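Molybdenum ABC transporter, periplasmic molybdenum-binding protein (Vibrio cholerae, PDB 4RXL) probably captures molybdate or tungstate in the periplasm for an ABC transporter, and is seen here with tungstate bound. Local coordinates at residues N16-L21 with L33-G38; A23-Q28 with A209-Y214; T80-S85 with F227-V232; I89-Q94 with A158-G163; D113-V118 with R146-N151. All blocks are in the same frame, centred on the assembly; numbering follows the deposited sequence.

Contact 1. Residues N16-L21 with L33-G38; sequences NAVNAL and LVTVYG
Thr35 is the first residue of strand 33-38 to meet helix 15-28. Its CB points at the helix, and its methyl CG2 lies alongside Val18 CG1, 4.1 Å away, the side chains pointing past one another. Val18 turns CG1 anti to its backbone N (chi1 174°), which sets that methyl between Thr35 and the next inward residue, Tyr37. The residue between them, Val36, faces the other side of the sheet, and its backbone pairs with strand 6-11.

Tyr37 makes the largest contribution. Its ring reaches across to the helix and meets it with the phenol end: Val18 CB sits at the ring edge, 4.1 Å from Tyr37 CE1, while Val18 CG1 comes to 3.4 Å from Tyr37 OH. The hydroxyl donates a hydrogen bond of 2.7 Å to Asn19 OD1. It approaches from above the amide plane, 55° out of it, with amide and ring planes 76° apart. Gly38 then carries the strand into the tungstate pocket, where it touches the ion.

Helix and strand run antiparallel, as expected of the second half of the beta-alpha-beta unit 6-11, 15-28, 33-38. Across these two segments the phenol has one hydrogen bond, to Asn19, at the solvent-facing margin of an otherwise apolar contact; the bond directs the hydroxyl to the amide, with the Val18 side chain packed beside it.

Contact 2. Residues A23-Q28 with A209-Y214; sequences ADYSQQ and AEWVAY
An aromatic cluster of Tyr25, Trp211 and Tyr214 joins helix 15-28 to helix 206-215, with Tyr25 inserted between the other two side chains. On one side Tyr25 CE2 lies 3.4 Å from Trp211 NE1, over a face of the indole; the Tyr25 ring and the five-membered ring are oblique, their planes at 46°. On the other side Tyr25 CD1 sits over the face of Tyr214, 3.5 Å from Tyr214 CG. Those two rings are oblique as well, with centroids 5.0 Å apart, and Tyr25 CB lies over the face of the Tyr214 ring, 4.2 Å from its centroid, a CH-pi contact. The phenol oxygen of Tyr25 extends along the partner helix as far as Glu210 CB, at 3.6 Å.

The two segments cross at 125°, with axes 11.7 Å apart, a spacing that leaves room for large side chains between the helices. Helix 218-226 packs on the same group, its Ile223 touching both Asp24 and Tyr214.

Asp24 supplies the polar link. A chi1 of -176° swings its carboxylate away from the backbone N and to the edge of the Tyr214 ring, and Tyr214 OH donates a short bond of 2.5 Å to the anti lone pair of Asp24 OD2.

Contact 3. Residues T80-S85 with F227-V232; sequences TLAANS and FGFESV
Val232 turns CG1 anti to its carbonyl carbon (chi1 -63°), bringing that methyl against Ala83 CB at 3.8 Å and leaving CG2 beside Thr80. Glu230 takes a similar first torsion and then extends, which carries the carboxylate alongside Asn84 O and Ser85; a water links Glu230 OE2, at 2.6 Å, to Ser85 OG.

The backbones pair at Ala83 and Glu230. Ala83 N donates to Glu230 O at 2.9 Å, and Glu230 N donates back to Ala83 O at 3.0 Å.

Phe229 presents its ring edge to Ala83 O, 3.6 Å from Phe229 CD2, while Ala82 CB and the amide of Asn84 approach obliquely. Asn84 ND2 bonds to Thr173 and Tyr197, and Asn84 OD1 takes a bond from Ser85 N and another from a water, 2.8 Å away, that also donates to Gly228 O. The amide is therefore gripped at both ends close to Tyr171 of the tungstate pocket.

Gly228 ends helix 218-226 in a Schellman motif. The chain that follows lies along strand 78-91 through one antiparallel, hydrogen-bonded bridge, Ala83 with Glu230, attaching the C-terminal tail to this long strand of the mixed sheet.

Contact 4. Residues I89-Q94 with A158-G163; sequences IRPTAQ and ALVERG
The Gln94 amide reaches over to the helix end, where Gln94 NE2 gives a weak though nearly straight bond of 3.3 Å to Gly163 O. The second flat group, the guanidinium of Arg90, serves its own segment. Arg90 directs its CB away from the helix; Thr92 O sits at the edge of the guanidinium, in plane, taking a 2.9 Å bond from Arg90 NH1. The same nitrogen makes weak bonds to Pro91 O and Gln94 O. One nitrogen thus spans three carbonyls of the turn that carries Pro91.

Pro91 and Val160 meet at about a right angle, the pyrrolidine ring set across the valine side chain. Pro91 CD is 3.7 Å from Val160 CG1, and the far side of the ring leans on the helix backbone, with Pro91 CB 3.3 Å from Val160 O and Pro91 CG close to Gly163 CA.

With chi1 of Val160 at -171°, CG1 lies trans to N, which places that methyl against the peptide between Arg90 and Pro91, 3.4 Å from Arg90 C. Ile89 CD1 closes in obliquely at 3.8 Å from Val160 CB. Val181 and Ala117 also touch Val160, so the valine is buried among several strands.

A beta turn faces a helix C-cap here. The type I turn, Pro91 to Gln94, follows the end of strand 78-91, while helix 153-161 finishes in a Schellman motif whose positive-phi residue is Gly163. The contact is a helix C-terminus packed by its last turn against the end of a beta strand.

Contact 5. Residues D113-V118 with R146-N151; sequences DSRLAV and RLAQTN
Leu116 N donates to Arg146 O at 2.8 Å and begins a run of backbone bonds that alternates between the two strands. Ala148 N answers with 2.8 Å to Leu116 O, Val118 N bonds Ala148 O at 3.1 Å, and Thr150 N closes the series on Val118 O at 2.9 Å. The carbonyls of Leu116 and Val118 also receive CA-H...O contacts, from Leu147 and Gln149.

Strands 116-119 and 147-150 therefore pair in parallel, in step from Leu116 with Leu147 to Val118 with Gln149. Helix 153-161 packs on the face bearing Ala117, and helix 104-111 on the opposite face, where Leu116 and Leu147 lie side by side. This gives the layered alpha/beta build of a periplasmic binding protein lobe.

Leu147 N and O take no part in the backbone bonds between the strands; a water and the Arg115 side chain serve them. The N gives a hydrogen to the water at 2.8 Å, and Leu147 O accepts Arg115 NH1 at 2.8 Å, from above the carbonyl plane. The extended Arg115 chain (chi2 -177°) carries its guanidinium there, and the same NH1 reaches that water and Ser145 O weakly. Arg146 folds back instead, bent at its second and third torsions; its NE is bonded to Gln108. Gln149 OE1 accepts from Val121 N, and Thr150 OG1 is bonded to O of Asn152, a residue of the tungstate pocket.

The contacts fall into two groups on either side of the tungstate. Contacts 1, 2 and 3 join around helix 15-28: contacts 1 and 2 share it, and Phe227 and Phe229 of contact 3 pack on Asn16, Ala17 and Ala20 of contact 1. Contacts 4 and 5, with centres 12 Å apart, meet where Leu159 and Val160 rest on Ala117, Ala148 and Thr150. Strand 78-91 runs between the groups, carrying parts of contacts 3 and 4, whose centres are 24 Å apart. Gly38 of contact 1 touches the ion; the side chains of Asn84 in contact 3 and Thr150 in contact 5 each lie about 7 Å from it. Contact 2 lies away from the pocket.

Contact 1. Residues N16-L21 with L33-G38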
# COMPACT_ATOMS: atom_id res chain seq x y z
N ASN A 16 5.28 -7.70 -3.85
CA ASN A 16 5.24 -8.82 -4.74
C ASN A 16 5.27 -8.42 -6.19
O ASN A 16 5.99 -9.02 -6.96
CB ASN A 16 4.06 -9.75 -4.46
CG ASN A 16 4.11 -10.26 -3.05
OD1 ASN A 16 3.71 -9.57 -2.12
ND2 ASN A 16 4.62 -11.45 -2.87
N ALA A 17 4.55 -7.38 -6.54
CA ALA A 17 4.50 -6.90 -7.91
C ALA A 17 5.85 -6.38 -8.36
O ALA A 17 6.26 -6.69 -9.48
CB ALA A 17 3.44 -5.80 -8.06
N VAL A 18 6.54 -5.64 -7.49
CA VAL A 18 7.88 -5.14 -7.88
C VAL A 18 8.85 -6.32 -7.98
O VAL A 18 9.69 -6.38 -8.87
CB VAL A 18 8.40 -4.04 -6.97
CG1 VAL A 18 9.84 -3.65 -7.32
CG2 VAL A 18 7.48 -2.85 -7.10
N ASN A 19 8.73 -7.30 -7.10
CA ASN A 19 9.59 -8.46 -7.23
C ASN A 19 9.39 -9.15 -8.61
O ASN A 19 10.33 -9.51 -9.29
CB ASN A 19 9.36 -9.45 -6.09
CG ASN A 19 9.95 -8.99 -4.76
OD1 ASN A 19 10.80 -8.09 -4.69
ND2 ASN A 19 9.50 -9.61 -3.70
N ALA A 20 8.12 -9.31 -9.01
CA ALA A 20 7.79 -9.86 -10.31
C ALA A 20 8.29 -8.99 -11.47
O ALA A 20 8.77 -9.52 -12.46
CB ALA A 20 6.29 -10.06 -10.40
N LEU A 21 8.17 -7.68 -11.32
CA LEU A 21 8.64 -6.74 -12.34
C LEU A 21 10.16 -6.75 -12.51
O LEU A 21 10.65 -6.76 -13.64
CB LEU A 21 8.15 -5.33 -12.07
CG LEU A 21 6.63 -5.10 -12.17
CD1 LEU A 21 6.20 -3.86 -11.43
CD2 LEU A 21 6.19 -5.00 -13.63
N LEU A 33 19.10 -4.57 -9.76
CA LEU A 33 18.07 -3.78 -9.13
C LEU A 33 17.97 -4.23 -7.68
O LEU A 33 17.71 -5.40 -7.40
CB LEU A 33 16.73 -3.94 -9.85
N VAL A 34 18.21 -3.29 -6.76
CA VAL A 34 18.11 -3.52 -5.32
C VAL A 34 16.84 -2.86 -4.79
O VAL A 34 16.61 -1.71 -5.07
CB VAL A 34 19.29 -2.88 -4.60
CG1 VAL A 34 19.13 -3.00 -3.09
CG2 VAL A 34 20.60 -3.49 -5.08
N THR A 35 16.06 -3.57 -3.96
CA THR A 35 14.75 -3.13 -3.48
C THR A 35 14.68 -3.00 -1.98
O THR A 35 15.23 -3.81 -1.25
CB THR A 35 13.62 -4.08 -3.92
OG1 THR A 35 13.93 -5.40 -3.47
CG2 THR A 35 13.46 -4.10 -5.44
N VAL A 36 14.03 -1.94 -1.53
CA VAL A 36 13.78 -1.66 -0.12
C VAL A 36 12.30 -1.37 -0.01
O VAL A 36 11.79 -0.45 -0.65
CB VAL A 36 14.55 -0.40 0.32
CG1 VAL A 36 14.13 0.06 1.74
CG2 VAL A 36 16.04 -0.63 0.19
N TYR A 37 11.60 -2.16 0.81
CA TYR A 37 10.15 -2.07 0.99
C TYR A 37 9.85 -1.58 2.41
O TYR A 37 10.58 -1.88 3.36
CB TYR A 37 9.47 -3.42 0.73
CG TYR A 37 9.66 -3.97 -0.65
CD1 TYR A 37 9.09 -3.35 -1.73
CD2 TYR A 37 10.39 -5.14 -0.87
CE1 TYR A 37 9.30 -3.83 -3.02
CE2 TYR A 37 10.60 -5.65 -2.17
CZ TYR A 37 10.02 -4.99 -3.24
OH TYR A 37 10.23 -5.46 -4.52
N GLY A 38 8.79 -0.81 2.54
CA GLY A 38 8.41 -0.30 3.84
C GLY A 38 7.25 0.65 3.69
O GLY A 38 6.68 0.84 2.59

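Contact 2. Residues A23-Q28 with A209-Y214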
# COMPACT_ATOMS: atom_id res chain seq x y z
N ALA A 23 12.06 -9.33 -11.78
CA ALA A 23 12.35 -10.61 -12.36
C ALA A 23 12.18 -10.60 -13.88
O ALA A 23 13.02 -11.11 -14.60
CB ALA A 23 11.47 -11.68 -11.74
N ASP A 24 11.08 -10.02 -14.36
CA ASP A 24 10.76 -9.95 -15.78
C ASP A 24 11.80 -9.10 -16.51
O ASP A 24 12.41 -9.53 -17.47
CB ASP A 24 9.35 -9.35 -15.96
CG ASP A 24 8.89 -9.33 -17.42
OD1 ASP A 24 8.83 -10.40 -18.05
OD2 ASP A 24 8.54 -8.24 -17.93
N TYR A 25 12.00 -7.88 -16.02
CA TYR A 25 13.01 -6.97 -16.55
C TYR A 25 14.42 -7.55 -16.52
O TYR A 25 15.19 -7.32 -17.46
CB TYR A 25 13.00 -5.67 -15.74
CG TYR A 25 13.74 -4.52 -16.37
CD1 TYR A 25 13.24 -3.89 -17.49
CD2 TYR A 25 14.92 -4.03 -15.81
CE1 TYR A 25 13.91 -2.83 -18.08
CE2 TYR A 25 15.58 -2.95 -16.37
CZ TYR A 25 15.08 -2.37 -17.52
OH TYR A 25 15.71 -1.30 -18.10
N SER A 26 14.78 -8.26 -15.44
CA SER A 26 16.18 -8.68 -15.23
C SER A 26 16.69 -9.71 -16.26
O SER A 26 17.90 -9.91 -16.38
CB SER A 26 16.41 -9.21 -13.80
OG SER A 26 16.39 -8.17 -12.82
N GLN A 27 15.78 -10.34 -17.00
CA GLN A 27 16.17 -11.29 -18.05
C GLN A 27 16.66 -10.60 -19.34
O GLN A 27 17.54 -11.12 -20.03
CB GLN A 27 15.00 -12.22 -18.39
N GLN A 28 16.09 -9.44 -19.66
CA GLN A 28 16.46 -8.71 -20.89
C GLN A 28 17.59 -7.70 -20.69
O GLN A 28 18.20 -7.25 -21.66
CB GLN A 28 15.24 -7.98 -21.47
CG GLN A 28 14.14 -8.88 -22.02
CD GLN A 28 13.04 -9.16 -21.02
OE1 GLN A 28 12.02 -8.46 -20.98
NE2 GLN A 28 13.22 -10.19 -20.20
N ALA A 209 15.79 6.02 -16.13
CA ALA A 209 14.84 6.32 -17.21
C ALA A 209 14.32 5.07 -17.95
O ALA A 209 13.12 4.98 -18.28
CB ALA A 209 15.45 7.31 -18.20
N GLU A 210 15.21 4.12 -18.23
CA GLU A 210 14.83 2.86 -18.89
C GLU A 210 13.94 2.00 -17.98
O GLU A 210 13.00 1.36 -18.46
CB GLU A 210 16.06 2.08 -19.33
CG GLU A 210 16.86 2.81 -20.41
CD GLU A 210 18.17 2.14 -20.76
OE1 GLU A 210 19.05 2.84 -21.31
OE2 GLU A 210 18.32 0.93 -20.49
N TRP A 211 14.23 1.97 -16.69
CA TRP A 211 13.33 1.29 -15.75
C TRP A 211 11.92 1.88 -15.77
O TRP A 211 10.92 1.15 -15.81
CB TRP A 211 13.87 1.34 -14.31
CG TRP A 211 14.20 0.01 -13.79
CD1 TRP A 211 15.44 -0.59 -13.73
CD2 TRP A 211 13.27 -0.94 -13.28
NE1 TRP A 211 15.32 -1.85 -13.19
CE2 TRP A 211 14.00 -2.09 -12.92
CE3 TRP A 211 11.89 -0.94 -13.10
CZ2 TRP A 211 13.39 -3.22 -12.38
CZ3 TRP A 211 11.29 -2.05 -12.56
CH2 TRP A 211 12.03 -3.17 -12.22
N VAL A 212 11.86 3.20 -15.71
CA VAL A 212 10.59 3.93 -15.70
C VAL A 212 9.80 3.62 -16.99
O VAL A 212 8.59 3.35 -16.94
CB VAL A 212 10.85 5.44 -15.50
CG1 VAL A 212 9.62 6.27 -15.81
CG2 VAL A 212 11.34 5.68 -14.07
N ALA A 213 10.49 3.63 -18.13
CA ALA A 213 9.87 3.30 -19.43
C ALA A 213 9.25 1.89 -19.39
O ALA A 213 8.12 1.70 -19.86
CB ALA A 213 10.87 3.42 -20.57
N TYR A 214 9.97 0.94 -18.81
CA TYR A 214 9.46 -0.42 -18.67
C TYR A 214 8.25 -0.46 -17.73
O TYR A 214 7.23 -1.09 -18.06
CB TYR A 214 10.56 -1.40 -18.21
CG TYR A 214 10.00 -2.73 -17.74
CD1 TYR A 214 9.58 -3.71 -18.65
CD2 TYR A 214 9.82 -2.98 -16.39
CE1 TYR A 214 9.04 -4.91 -18.20
CE2 TYR A 214 9.29 -4.17 -15.94
CZ TYR A 214 8.90 -5.12 -16.84
OH TYR A 214 8.36 -6.29 -16.37

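Contact 3. Residues T80-S85 with F227-V232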
# COMPACT_ATOMS: atom_id res chain seq x y z
N THR A 80 1.82 8.34 -12.47
CA THR A 80 1.02 7.38 -11.70
C THR A 80 1.12 6.01 -12.35
O THR A 80 0.96 5.84 -13.56
CB THR A 80 -0.45 7.81 -11.58
OG1 THR A 80 -0.50 9.17 -11.18
CG2 THR A 80 -1.16 6.97 -10.56
N LEU A 81 1.39 5.03 -11.52
CA LEU A 81 1.66 3.68 -11.95
C LEU A 81 0.44 2.73 -11.88
O LEU A 81 0.26 1.85 -12.72
CB LEU A 81 2.77 3.14 -11.07
CG LEU A 81 3.40 1.82 -11.45
CD1 LEU A 81 3.94 1.89 -12.86
CD2 LEU A 81 4.49 1.53 -10.45
N ALA A 82 -0.38 2.88 -10.85
CA ALA A 82 -1.39 1.88 -10.54
C ALA A 82 -2.39 2.45 -9.53
O ALA A 82 -2.13 3.47 -8.90
CB ALA A 82 -0.69 0.67 -9.94
N ALA A 83 -3.49 1.73 -9.35
CA ALA A 83 -4.47 2.06 -8.33
C ALA A 83 -4.82 0.82 -7.52
O ALA A 83 -4.41 -0.30 -7.86
CB ALA A 83 -5.72 2.65 -8.96
N ASN A 84 -5.54 1.03 -6.43
CA ASN A 84 -5.91 -0.09 -5.56
C ASN A 84 -7.26 0.21 -4.96
O ASN A 84 -7.84 1.26 -5.20
CB ASN A 84 -4.83 -0.31 -4.48
CG ASN A 84 -4.58 -1.78 -4.16
OD1 ASN A 84 -5.49 -2.63 -4.26
ND2 ASN A 84 -3.37 -2.08 -3.71
N SER A 85 -7.78 -0.76 -4.19
CA SER A 85 -8.94 -0.55 -3.36
C SER A 85 -8.61 -1.04 -1.97
O SER A 85 -7.60 -1.71 -1.72
CB SER A 85 -10.17 -1.21 -3.94
OG SER A 85 -10.03 -2.61 -3.92
N PHE A 227 -1.38 -9.17 -10.39
CA PHE A 227 -1.25 -9.08 -8.93
C PHE A 227 -2.43 -8.34 -8.31
O PHE A 227 -2.48 -8.13 -7.10
CB PHE A 227 0.09 -8.44 -8.56
CG PHE A 227 1.26 -9.39 -8.67
CD1 PHE A 227 1.91 -9.60 -9.86
CD2 PHE A 227 1.69 -10.13 -7.56
CE1 PHE A 227 2.95 -10.51 -9.98
CE2 PHE A 227 2.76 -10.99 -7.67
CZ PHE A 227 3.38 -11.21 -8.87
N GLY A 228 -3.40 -7.96 -9.13
CA GLY A 228 -4.65 -7.42 -8.63
C GLY A 228 -4.75 -5.91 -8.61
O GLY A 228 -5.77 -5.38 -8.17
N PHE A 229 -3.72 -5.21 -9.09
CA PHE A 229 -3.78 -3.76 -9.13
C PHE A 229 -4.74 -3.31 -10.21
O PHE A 229 -4.95 -3.99 -11.21
CB PHE A 229 -2.40 -3.15 -9.33
CG PHE A 229 -1.53 -3.28 -8.13
CD1 PHE A 229 -0.77 -4.42 -7.97
CD2 PHE A 229 -1.48 -2.31 -7.16
CE1 PHE A 229 0.02 -4.59 -6.86
CE2 PHE A 229 -0.70 -2.48 -6.04
CZ PHE A 229 0.05 -3.63 -5.90
N GLU A 230 -5.28 -2.11 -10.03
CA GLU A 230 -6.16 -1.48 -11.00
C GLU A 230 -5.36 -0.58 -11.91
O GLU A 230 -4.36 0.00 -11.50
CB GLU A 230 -7.22 -0.60 -10.33
CG GLU A 230 -8.23 -1.29 -9.43
CD GLU A 230 -9.11 -0.28 -8.71
OE1 GLU A 230 -9.11 0.92 -9.10
OE2 GLU A 230 -9.80 -0.67 -7.75
N SER A 231 -5.83 -0.44 -13.15
CA SER A 231 -5.26 0.53 -14.09
C SER A 231 -5.59 1.98 -13.72
O SER A 231 -6.53 2.26 -12.96
CB SER A 231 -5.76 0.25 -15.50
OG SER A 231 -4.96 0.91 -16.45
N VAL A 232 -4.81 2.90 -14.25
CA VAL A 232 -5.16 4.32 -14.17
C VAL A 232 -5.26 4.90 -15.58
O VAL A 232 -4.46 4.55 -16.45
CB VAL A 232 -4.18 5.10 -13.30
CG1 VAL A 232 -4.21 4.58 -11.86
CG2 VAL A 232 -2.76 5.02 -13.85
O HOH W 1 -2.28 2.10 -14.96
O HOH W 2 -6.74 -3.36 -6.68
O HOH W 3 -9.38 -2.94 -6.63

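Contact 4. Residues I89-Q94 with A158-G163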
# COMPACT_ATOMS: atom_id res chain seq x y z
N ILE A 89 -10.50 -7.33 6.19
CA ILE A 89 -10.17 -8.75 6.24
C ILE A 89 -10.30 -9.36 7.64
O ILE A 89 -10.26 -8.66 8.64
CB ILE A 89 -8.76 -9.04 5.69
CG1 ILE A 89 -7.67 -8.23 6.40
CG2 ILE A 89 -8.65 -8.70 4.21
CD1 ILE A 89 -6.29 -8.83 6.23
N ARG A 90 -10.42 -10.68 7.65
CA ARG A 90 -10.47 -11.51 8.85
C ARG A 90 -9.53 -12.70 8.61
O ARG A 90 -9.24 -13.01 7.45
CB ARG A 90 -11.90 -12.04 9.07
CG ARG A 90 -12.38 -13.00 7.99
CD ARG A 90 -13.73 -13.60 8.34
NE ARG A 90 -14.26 -14.48 7.29
CZ ARG A 90 -13.96 -15.77 7.14
NH1 ARG A 90 -13.09 -16.38 7.94
NH2 ARG A 90 -14.53 -16.47 6.16
N PRO A 91 -9.07 -13.37 9.68
CA PRO A 91 -8.34 -14.62 9.48
C PRO A 91 -9.30 -15.66 8.94
O PRO A 91 -10.44 -15.71 9.40
CB PRO A 91 -7.85 -15.01 10.88
CG PRO A 91 -8.18 -13.87 11.78
CD PRO A 91 -9.20 -13.02 11.10
N THR A 92 -8.84 -16.47 7.99
CA THR A 92 -9.72 -17.41 7.30
C THR A 92 -10.31 -18.41 8.29
O THR A 92 -11.46 -18.81 8.17
CB THR A 92 -8.97 -18.17 6.18
OG1 THR A 92 -8.54 -17.25 5.18
CG2 THR A 92 -9.88 -19.21 5.52
N ALA A 93 -9.52 -18.77 9.31
CA ALA A 93 -9.98 -19.70 10.33
C ALA A 93 -10.82 -19.04 11.44
O ALA A 93 -11.16 -19.70 12.42
CB ALA A 93 -8.79 -20.42 10.94
N GLN A 94 -11.14 -17.76 11.32
CA GLN A 94 -11.98 -17.07 12.30
C GLN A 94 -13.13 -16.39 11.57
O GLN A 94 -12.97 -15.27 11.09
CB GLN A 94 -11.19 -16.03 13.11
CG GLN A 94 -10.32 -16.61 14.22
CD GLN A 94 -9.46 -15.55 14.90
OE1 GLN A 94 -9.97 -14.59 15.48
NE2 GLN A 94 -8.13 -15.73 14.83
N ALA A 158 -0.08 -9.36 8.44
CA ALA A 158 0.46 -10.49 9.20
C ALA A 158 -0.24 -10.70 10.54
O ALA A 158 -0.32 -11.83 11.01
CB ALA A 158 1.95 -10.31 9.42
N LEU A 159 -0.70 -9.63 11.18
CA LEU A 159 -1.44 -9.75 12.46
C LEU A 159 -2.73 -10.54 12.27
O LEU A 159 -3.14 -11.32 13.12
CB LEU A 159 -1.78 -8.37 13.04
CG LEU A 159 -0.66 -7.57 13.69
CD1 LEU A 159 -1.18 -6.19 14.09
CD2 LEU A 159 -0.06 -8.33 14.87
N VAL A 160 -3.38 -10.29 11.13
CA VAL A 160 -4.60 -10.96 10.77
C VAL A 160 -4.29 -12.42 10.40
O VAL A 160 -4.99 -13.32 10.86
CB VAL A 160 -5.38 -10.22 9.65
CG1 VAL A 160 -6.76 -10.84 9.46
CG2 VAL A 160 -5.50 -8.74 10.01
N GLU A 161 -3.25 -12.64 9.60
CA GLU A 161 -2.81 -13.99 9.23
C GLU A 161 -2.53 -14.85 10.46
O GLU A 161 -2.88 -16.03 10.51
CB GLU A 161 -1.57 -13.94 8.34
CG GLU A 161 -1.82 -13.34 6.97
CD GLU A 161 -0.57 -13.34 6.11
OE1 GLU A 161 0.55 -13.19 6.66
OE2 GLU A 161 -0.71 -13.47 4.87
N ARG A 162 -1.88 -14.25 11.46
CA ARG A 162 -1.59 -14.97 12.71
C ARG A 162 -2.79 -15.12 13.65
O ARG A 162 -2.71 -15.82 14.65
CB ARG A 162 -0.43 -14.31 13.46
CG ARG A 162 0.87 -14.32 12.67
CD ARG A 162 2.07 -14.15 13.58
NE ARG A 162 2.16 -12.81 14.16
CZ ARG A 162 2.61 -11.73 13.52
NH1 ARG A 162 3.00 -11.80 12.25
NH2 ARG A 162 2.67 -10.56 14.16
N GLY A 163 -3.89 -14.46 13.35
CA GLY A 163 -5.07 -14.55 14.19
C GLY A 163 -5.01 -13.66 15.41
O GLY A 163 -5.84 -13.80 16.28

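Contact 5. Residues D113-V118 with R146-N151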
# COMPACT_ATOMS: atom_id res chain seq x y z
N ASP A 113 -12.40 -8.91 22.21
CA ASP A 113 -11.37 -8.49 23.12
C ASP A 113 -10.07 -8.21 22.38
O ASP A 113 -9.03 -8.17 22.98
CB ASP A 113 -11.14 -9.57 24.16
CG ASP A 113 -12.39 -9.90 24.97
OD1 ASP A 113 -12.83 -9.06 25.75
OD2 ASP A 113 -12.89 -11.03 24.84
N SER A 114 -10.14 -8.11 21.06
CA SER A 114 -8.97 -7.85 20.22
C SER A 114 -8.94 -6.45 19.60
O SER A 114 -9.82 -5.64 19.78
CB SER A 114 -8.83 -8.91 19.14
OG SER A 114 -8.67 -10.22 19.67
N ARG A 115 -7.87 -6.17 18.89
CA ARG A 115 -7.68 -4.89 18.20
C ARG A 115 -7.76 -4.98 16.67
O ARG A 115 -7.46 -6.01 16.08
CB ARG A 115 -6.33 -4.32 18.62
CG ARG A 115 -6.26 -3.89 20.06
CD ARG A 115 -4.93 -3.25 20.40
NE ARG A 115 -5.00 -2.62 21.72
CZ ARG A 115 -5.29 -1.33 21.96
NH1 ARG A 115 -5.53 -0.47 20.97
NH2 ARG A 115 -5.33 -0.91 23.22
N LEU A 116 -8.19 -3.89 16.04
CA LEU A 116 -8.25 -3.80 14.58
C LEU A 116 -6.86 -3.53 14.02
O LEU A 116 -6.24 -2.51 14.36
CB LEU A 116 -9.20 -2.67 14.17
CG LEU A 116 -9.44 -2.37 12.69
CD1 LEU A 116 -10.09 -3.52 11.95
CD2 LEU A 116 -10.31 -1.11 12.59
N ALA A 117 -6.38 -4.41 13.15
CA ALA A 117 -5.06 -4.25 12.55
C ALA A 117 -5.10 -3.21 11.45
O ALA A 117 -5.85 -3.34 10.47
CB ALA A 117 -4.53 -5.56 12.01
N VAL A 118 -4.29 -2.17 11.59
CA VAL A 118 -4.16 -1.14 10.57
C VAL A 118 -2.73 -0.64 10.55
O VAL A 118 -2.01 -0.79 11.55
CB VAL A 118 -5.07 0.08 10.83
CG1 VAL A 118 -6.54 -0.32 10.83
CG2 VAL A 118 -4.69 0.79 12.13
N ARG A 146 -8.99 1.28 19.68
CA ARG A 146 -9.03 -0.18 19.55
C ARG A 146 -8.21 -0.63 18.35
O ARG A 146 -8.51 -1.66 17.76
CB ARG A 146 -10.48 -0.68 19.36
CG ARG A 146 -11.50 -0.17 20.37
CD ARG A 146 -11.64 -1.10 21.56
NE ARG A 146 -12.87 -1.90 21.48
CZ ARG A 146 -12.93 -3.22 21.34
NH1 ARG A 146 -11.82 -3.97 21.25
NH2 ARG A 146 -14.12 -3.82 21.30
N LEU A 147 -7.17 0.14 18.00
CA LEU A 147 -6.29 -0.18 16.88
C LEU A 147 -5.01 -0.88 17.33
O LEU A 147 -4.46 -0.56 18.38
CB LEU A 147 -5.88 1.10 16.14
CG LEU A 147 -6.99 2.06 15.74
CD1 LEU A 147 -6.40 3.35 15.19
CD2 LEU A 147 -7.93 1.42 14.73
N ALA A 148 -4.52 -1.80 16.50
CA ALA A 148 -3.15 -2.27 16.56
C ALA A 148 -2.45 -1.70 15.35
O ALA A 148 -2.65 -2.16 14.22
CB ALA A 148 -3.10 -3.79 16.57
N GLN A 149 -1.69 -0.63 15.56
CA GLN A 149 -1.10 0.11 14.44
C GLN A 149 0.29 -0.43 14.15
O GLN A 149 1.09 -0.62 15.05
CB GLN A 149 -1.02 1.61 14.73
CG GLN A 149 -2.36 2.27 14.98
CD GLN A 149 -2.26 3.79 15.09
OE1 GLN A 149 -1.85 4.48 14.14
NE2 GLN A 149 -2.64 4.31 16.25
N THR A 150 0.54 -0.67 12.86
CA THR A 150 1.79 -1.26 12.41
C THR A 150 2.55 -0.30 11.50
O THR A 150 1.98 0.66 10.96
CB THR A 150 1.51 -2.56 11.64
OG1 THR A 150 0.77 -2.24 10.45
CG2 THR A 150 0.74 -3.52 12.49
N ASN A 151 3.85 -0.56 11.31
CA ASN A 151 4.67 0.33 10.47
C ASN A 151 4.40 0.28 8.96
O ASN A 151 4.82 1.18 8.21
CB ASN A 151 6.16 0.03 10.67
CG ASN A 151 6.64 0.33 12.05
OD1 ASN A 151 5.89 0.80 12.89
ND2 ASN A 151 7.90 0.04 12.30
O HOH W 4 -5.94 2.32 19.33